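Local atomic coordinates of putative exotoxin (superantigen) (Streptococcus pyogenes, PDB entry 1TY0), a protein that is a streptococcal pyrogenic exotoxin, a zinc-binding superantigen that can use a common surface for T-cell receptor binding and for dimerization. Residues T35-I40 and S51-V56; I122-P127 and I196-F201. All coordinates share one frame; numbering follows the deposited sequence.

Contact 1. Residues T35-I40 and S51-V56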
loop_
_atom_site.group_PDB
_atom_site.type_symbol
_atom_site.label_atom_id
_atom_site.label_comp_id
_atom_site.label_asym_id
_atom_site.label_seq_id
_atom_site.Cartn_x
_atom_site.Cartn_y
_atom_site.Cartn_z
ATOM N N THR A 35 12.131 -18.093 -16.805
ATOM C CA THR A 35 11.356 -17.875 -18.013
ATOM C C THR A 35 10.284 -16.800 -17.876
ATOM O O THR A 35 9.977 -16.105 -18.841
ATOM C CB THR A 35 10.681 -19.181 -18.476
ATOM O OG1 THR A 35 9.731 -19.606 -17.493
ATOM C CG2 THR A 35 11.722 -20.278 -18.666
ATOM N N HIS A 36 9.728 -16.651 -16.677
ATOM C CA HIS A 36 8.672 -15.671 -16.464
ATOM C C HIS A 36 8.794 -14.825 -15.199
ATOM O O HIS A 36 7.846 -14.121 -14.830
ATOM C CB HIS A 36 7.310 -16.373 -16.476
ATOM C CG HIS A 36 6.974 -17.012 -17.788
ATOM N ND1 HIS A 36 7.525 -18.208 -18.199
ATOM C CD2 HIS A 36 6.175 -16.601 -18.801
ATOM C CE1 HIS A 36 7.079 -18.505 -19.407
ATOM N NE2 HIS A 36 6.259 -17.545 -19.796
ATOM N N ASP A 37 9.945 -14.881 -14.535
ATOM C CA ASP A 37 10.134 -14.095 -13.315
ATOM C C ASP A 37 11.479 -13.393 -13.208
ATOM O O ASP A 37 12.513 -13.918 -13.627
ATOM C CB ASP A 37 9.980 -14.978 -12.071
ATOM C CG ASP A 37 8.559 -15.434 -11.840
ATOM O OD1 ASP A 37 8.133 -16.384 -12.527
ATOM O OD2 ASP A 37 7.867 -14.845 -10.970
ATOM N N PHE A 38 11.445 -12.192 -12.635
ATOM C CA PHE A 38 12.645 -11.411 -12.365
ATOM C C PHE A 38 12.821 -11.581 -10.858
ATOM O O PHE A 38 11.851 -11.423 -10.118
ATOM C CB PHE A 38 12.423 -9.907 -12.574
ATOM C CG PHE A 38 12.326 -9.466 -14.005
ATOM C CD1 PHE A 38 13.469 -9.097 -14.708
ATOM C CD2 PHE A 38 11.086 -9.344 -14.624
ATOM C CE1 PHE A 38 13.376 -8.604 -16.012
ATOM C CE2 PHE A 38 10.984 -8.853 -15.929
ATOM C CZ PHE A 38 12.136 -8.483 -16.619
ATOM N N TYR A 39 14.021 -11.924 -10.395
ATOM C CA TYR A 39 14.257 -12.001 -8.955
ATOM C C TYR A 39 15.262 -10.894 -8.703
ATOM O O TYR A 39 16.439 -11.022 -9.033
ATOM C CB TYR A 39 14.797 -13.373 -8.550
ATOM C CG TYR A 39 13.703 -14.409 -8.572
ATOM C CD1 TYR A 39 12.673 -14.377 -7.629
ATOM C CD2 TYR A 39 13.640 -15.359 -9.587
ATOM C CE1 TYR A 39 11.603 -15.262 -7.703
ATOM C CE2 TYR A 39 12.570 -16.248 -9.673
ATOM C CZ TYR A 39 11.557 -16.191 -8.730
ATOM O OH TYR A 39 10.481 -17.049 -8.821
ATOM N N ILE A 40 14.767 -9.801 -8.127
ATOM C CA ILE A 40 15.559 -8.598 -7.884
ATOM C C ILE A 40 15.858 -8.349 -6.415
ATOM O O ILE A 40 14.984 -8.459 -5.554
ATOM C CB ILE A 40 14.821 -7.352 -8.443
ATOM C CG1 ILE A 40 14.318 -7.623 -9.866
ATOM C CG2 ILE A 40 15.726 -6.140 -8.391
ATOM C CD1 ILE A 40 15.371 -8.065 -10.843
ATOM N N SER A 51 13.794 -9.413 -1.358
ATOM C CA SER A 51 13.792 -9.357 -2.805
ATOM C C SER A 51 12.417 -9.039 -3.356
ATOM O O SER A 51 11.432 -8.930 -2.620
ATOM C CB SER A 51 14.291 -10.686 -3.385
ATOM O OG SER A 51 13.507 -11.770 -2.919
ATOM N N VAL A 52 12.375 -8.864 -4.665
ATOM C CA VAL A 52 11.130 -8.592 -5.358
ATOM C C VAL A 52 11.012 -9.618 -6.471
ATOM O O VAL A 52 11.957 -9.825 -7.235
ATOM C CB VAL A 52 11.121 -7.185 -5.982
ATOM C CG1 VAL A 52 9.864 -6.999 -6.849
ATOM C CG2 VAL A 52 11.162 -6.131 -4.883
ATOM N N ASP A 53 9.865 -10.283 -6.531
ATOM C CA ASP A 53 9.601 -11.249 -7.584
ATOM C C ASP A 53 8.624 -10.611 -8.551
ATOM O O ASP A 53 7.461 -10.401 -8.215
ATOM C CB ASP A 53 8.975 -12.533 -7.040
ATOM C CG ASP A 53 8.344 -13.373 -8.142
ATOM O OD1 ASP A 53 8.908 -13.397 -9.259
ATOM O OD2 ASP A 53 7.292 -14.001 -7.898
ATOM N N SER A 54 9.102 -10.287 -9.746
ATOM C CA SER A 54 8.244 -9.690 -10.757
ATOM C C SER A 54 7.883 -10.767 -11.769
ATOM O O SER A 54 8.749 -11.275 -12.473
ATOM C CB SER A 54 8.964 -8.547 -11.476
ATOM O OG SER A 54 8.158 -8.073 -12.544
ATOM N N GLU A 55 6.605 -11.110 -11.839
ATOM C CA GLU A 55 6.142 -12.129 -12.773
ATOM C C GLU A 55 5.668 -11.456 -14.056
ATOM O O GLU A 55 4.913 -10.483 -14.013
ATOM C CB GLU A 55 5.006 -12.926 -12.140
ATOM C CG GLU A 55 4.517 -14.090 -12.982
ATOM C CD GLU A 55 3.375 -14.829 -12.317
ATOM O OE1 GLU A 55 3.582 -15.365 -11.205
ATOM O OE2 GLU A 55 2.270 -14.871 -12.905
ATOM N N VAL A 56 6.112 -11.974 -15.196
ATOM C CA VAL A 56 5.738 -11.386 -16.476
ATOM C C VAL A 56 5.332 -12.402 -17.536
ATOM O O VAL A 56 5.388 -13.616 -17.321
ATOM C CB VAL A 56 6.890 -10.527 -17.050
ATOM C CG1 VAL A 56 7.129 -9.304 -16.162
ATOM C CG2 VAL A 56 8.169 -11.357 -17.145
HETATM O O HOH W 1 5.822 -17.616 -12.674
#
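Tyr39 lays its ring alongside the carboxylate of Asp53, both side chains pointing the same way and their planes only 18° apart; ring atom CE1 comes to 3.6 Å from Asp53 OD1. On the same face, Asp37 reaches Asp53 from the next non-hydrogen-bonded pair along. With CG beside its own backbone N (chi1 -70°), its carboxylate leans toward strand 51-55 until Asp37 OD2 is 2.5 Å from Asp53 OD1. The two carboxylates are nearly coplanar, and so short a distance suggests that one acid probably holds a proton, which would ease the repulsion; the burial of Asp53 is consistent with this. A water donates to Asp37 OD1 at 2.6 Å and weakly to Glu55 OE1, while Glu55 OE2 forms a salt bridge with Lys191.

The opposite face is mostly apolar, suited to a barrel interior. Phe38 turns its edge to Val56, Phe38 CE2 to Val56 CG1 at 3.9 Å, and Ser54, small enough to fit beside the ring, sends OG to the carbonyl of Gly89. Ile40 and Val52, both beta-branched, pair farther along. Beneath these side chains runs an antiparallel ladder, the axes of 37-40 and 51-55 coming within 4.6 Å at their closest. The nearly straight bond from Ile40 N to Val52 O (2.9 Å, 178°) belongs to one hydrogen-bonded pair, Phe38 with Ser54 forms the next, and Val56 N to His36 O (2.8 Å) extends the ladder beyond the strands.

Within the OB-fold domain, strand 28-33 lies antiparallel on the far side of 37-41, and strand 84-93 runs parallel beside 51-55, while strand 69-74 meets Ile40 and Val52 on their inner face and Phe64 packs edge-to-face with Phe38.

Contact 2. Residues I122-P127 and I196-F201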
loop_
_atom_site.group_PDB
_atom_site.type_symbol
_atom_site.label_atom_id
_atom_site.label_comp_id
_atom_site.label_asym_id
_atom_site.label_seq_id
_atom_site.Cartn_x
_atom_site.Cartn_y
_atom_site.Cartn_z
ATOM N N ILE A 122 1.024 14.309 -12.644
ATOM C CA ILE A 122 1.807 13.238 -12.046
ATOM C C ILE A 122 3.267 13.490 -12.395
ATOM O O ILE A 122 3.577 14.288 -13.281
ATOM C CB ILE A 122 1.410 11.844 -12.594
ATOM C CG1 ILE A 122 1.690 11.767 -14.097
ATOM C CG2 ILE A 122 -0.058 11.569 -12.293
ATOM C CD1 ILE A 122 1.534 10.374 -14.676
ATOM N N LYS A 123 4.170 12.819 -11.695
ATOM C CA LYS A 123 5.581 12.993 -11.977
ATOM C C LYS A 123 6.286 11.647 -12.069
ATOM O O LYS A 123 6.043 10.743 -11.268
ATOM C CB LYS A 123 6.238 13.866 -10.902
ATOM C CG LYS A 123 7.665 14.285 -11.241
ATOM C CD LYS A 123 8.170 15.393 -10.327
ATOM C CE LYS A 123 9.519 15.923 -10.801
ATOM N NZ LYS A 123 9.968 17.102 -10.011
ATOM N N ILE A 124 7.144 11.522 -13.073
ATOM C CA ILE A 124 7.926 10.312 -13.298
ATOM C C ILE A 124 9.369 10.772 -13.475
ATOM O O ILE A 124 9.667 11.534 -14.390
ATOM C CB ILE A 124 7.446 9.573 -14.563
ATOM C CG1 ILE A 124 6.020 9.058 -14.337
ATOM C CG2 ILE A 124 8.389 8.420 -14.896
ATOM C CD1 ILE A 124 5.435 8.312 -15.518
ATOM N N ASP A 125 10.248 10.308 -12.590
ATOM C CA ASP A 125 11.659 10.695 -12.612
ATOM C C ASP A 125 12.602 9.803 -13.418
ATOM O O ASP A 125 13.757 10.167 -13.647
ATOM C CB ASP A 125 12.174 10.810 -11.175
ATOM C CG ASP A 125 11.591 12.006 -10.441
ATOM O OD1 ASP A 125 10.953 12.859 -11.094
ATOM O OD2 ASP A 125 11.778 12.098 -9.210
ATOM N N LYS A 126 12.130 8.639 -13.844
ATOM C CA LYS A 126 12.983 7.751 -14.625
ATOM C C LYS A 126 12.819 8.013 -16.123
ATOM O O LYS A 126 11.726 8.337 -16.591
ATOM C CB LYS A 126 12.685 6.280 -14.281
ATOM C CG LYS A 126 11.214 5.909 -14.253
ATOM C CD LYS A 126 11.006 4.422 -13.934
ATOM C CE LYS A 126 11.304 4.091 -12.475
ATOM N NZ LYS A 126 10.381 4.780 -11.523
ATOM N N PRO A 127 13.917 7.898 -16.893
ATOM C CA PRO A 127 13.921 8.121 -18.344
ATOM C C PRO A 127 13.194 7.038 -19.137
ATOM O O PRO A 127 12.773 7.262 -20.273
ATOM C CB PRO A 127 15.411 8.194 -18.672
ATOM C CG PRO A 127 16.007 7.242 -17.683
ATOM C CD PRO A 127 15.281 7.615 -16.408
ATOM N N ILE A 196 7.802 2.547 -21.849
ATOM C CA ILE A 196 7.903 3.723 -22.705
ATOM C C ILE A 196 9.134 4.538 -22.334
ATOM O O ILE A 196 9.457 4.683 -21.154
ATOM C CB ILE A 196 6.688 4.658 -22.529
ATOM C CG1 ILE A 196 5.401 3.932 -22.914
ATOM C CG2 ILE A 196 6.872 5.917 -23.378
ATOM C CD1 ILE A 196 4.142 4.758 -22.667
ATOM N N ASN A 197 9.820 5.066 -23.344
ATOM C CA ASN A 197 10.980 5.916 -23.100
ATOM C C ASN A 197 10.414 7.332 -23.053
ATOM O O ASN A 197 9.732 7.764 -23.983
ATOM C CB ASN A 197 12.000 5.808 -24.239
ATOM C CG ASN A 197 12.542 4.404 -24.407
ATOM O OD1 ASN A 197 13.013 3.787 -23.452
ATOM N ND2 ASN A 197 12.489 3.893 -25.631
ATOM N N MET A 198 10.684 8.052 -21.969
ATOM C CA MET A 198 10.158 9.403 -21.816
ATOM C C MET A 198 10.422 10.299 -23.023
ATOM O O MET A 198 9.625 11.185 -23.331
ATOM C CB MET A 198 10.735 10.054 -20.556
ATOM C CG MET A 198 10.147 11.425 -20.242
ATOM S SD MET A 198 8.356 11.400 -19.991
ATOM C CE MET A 198 8.270 10.953 -18.250
ATOM N N LYS A 199 11.535 10.070 -23.712
ATOM C CA LYS A 199 11.874 10.894 -24.869
ATOM C C LYS A 199 10.933 10.662 -26.047
ATOM O O LYS A 199 10.838 11.504 -26.943
ATOM C CB LYS A 199 13.321 10.644 -25.301
ATOM C CG LYS A 199 13.615 9.230 -25.775
ATOM C CD LYS A 199 15.057 9.125 -26.260
ATOM C CE LYS A 199 15.419 7.707 -26.670
ATOM N NZ LYS A 199 14.519 7.170 -27.728
ATOM N N ASP A 200 10.245 9.521 -26.041
ATOM C CA ASP A 200 9.297 9.180 -27.101
ATOM C C ASP A 200 7.882 9.570 -26.696
ATOM O O ASP A 200 6.953 9.504 -27.501
ATOM C CB ASP A 200 9.326 7.678 -27.404
ATOM C CG ASP A 200 10.672 7.207 -27.910
ATOM O OD1 ASP A 200 11.296 7.936 -28.711
ATOM O OD2 ASP A 200 11.101 6.102 -27.515
ATOM N N PHE A 201 7.728 9.970 -25.439
ATOM C CA PHE A 201 6.429 10.367 -24.906
ATOM C C PHE A 201 6.025 11.759 -25.384
ATOM O O PHE A 201 6.778 12.720 -25.222
ATOM C CB PHE A 201 6.474 10.346 -23.379
ATOM C CG PHE A 201 5.204 10.805 -22.730
ATOM C CD1 PHE A 201 4.074 9.996 -22.735
ATOM C CD2 PHE A 201 5.136 12.052 -22.122
ATOM C CE1 PHE A 201 2.887 10.425 -22.138
ATOM C CE2 PHE A 201 3.955 12.491 -21.525
ATOM C CZ PHE A 201 2.830 11.676 -21.532
HETATM O O HOH W 2 13.850 8.583 -22.619
#
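Where 122-127 ends and 196-201 turns out of its strand, the backbones meet at a single point: Met198 N donates to Pro127 O over 2.8 Å, with 159° at the hydrogen and the donor tilted 30° from the carbonyl plane. Pro127, having no N-H to offer, takes part through its carbonyl, which also accepts from a water at 2.9 Å; that water in turn accepts from Lys199 N, so it bridges the two segments. Just past the strand, residues 198-200 coil into a tight turn in which Asp200 N returns to Asn197 O at 2.8 Å. The side chain of Asn197 repeats this closure, its ND2 reaching Asp200 OD2 at 3.2 Å with the acceptor in the amide plane.

In the beta-grasp domain, the bond from Met198 N to Pro127 O prolongs the small antiparallel pairing of 195-197 with strand 128-130, which leads into helix 131-146. Strand 201-209 of the larger sheet starts directly after the turn and carries His203 and Asp205, two of the three zinc ligands known for this protein (the third is His169), though this chain has no zinc bound.

Among side chains, Met198 does most of the work. With CG anti to its N (chi1 -175°) and bends at chi2 and chi3, its flexible thioether folds so that the methyl CE lies 4.0 Å from Ile124 CB. The long unbranched side chain of Met198 lets its methyl reach Ile124, whose beta-branched surface also leans on Phe129 and on Phe134 of helix 131-146. Closer to the backbone, Met198 CB sits 3.5 Å from Pro127 O. Lys126 turns its amino group elsewhere, to a salt bridge with Glu133 on that same helix.

Overall arrangement
From the N terminus, the chain passes helix 5-18 and two strands before contact 1, which closes a short excursion of 10 residues containing helix 43-46. It then completes the OB-fold domain and crosses into the beta-grasp domain, where contact 2 opens. This second closure is much longer: 68 residues, including helix 131-146 and strands 157-164 and 168-173, lie between 122-127 and 196-201. The contacts follow in series, neither nested nor crossed. Contact 1 joins neighbouring strands of one sheet, whereas contact 2 ties the approach to the domain's long helix to the entry of its last strand. Their centres are 23 Å apart, and their nearest atoms about 12 Å.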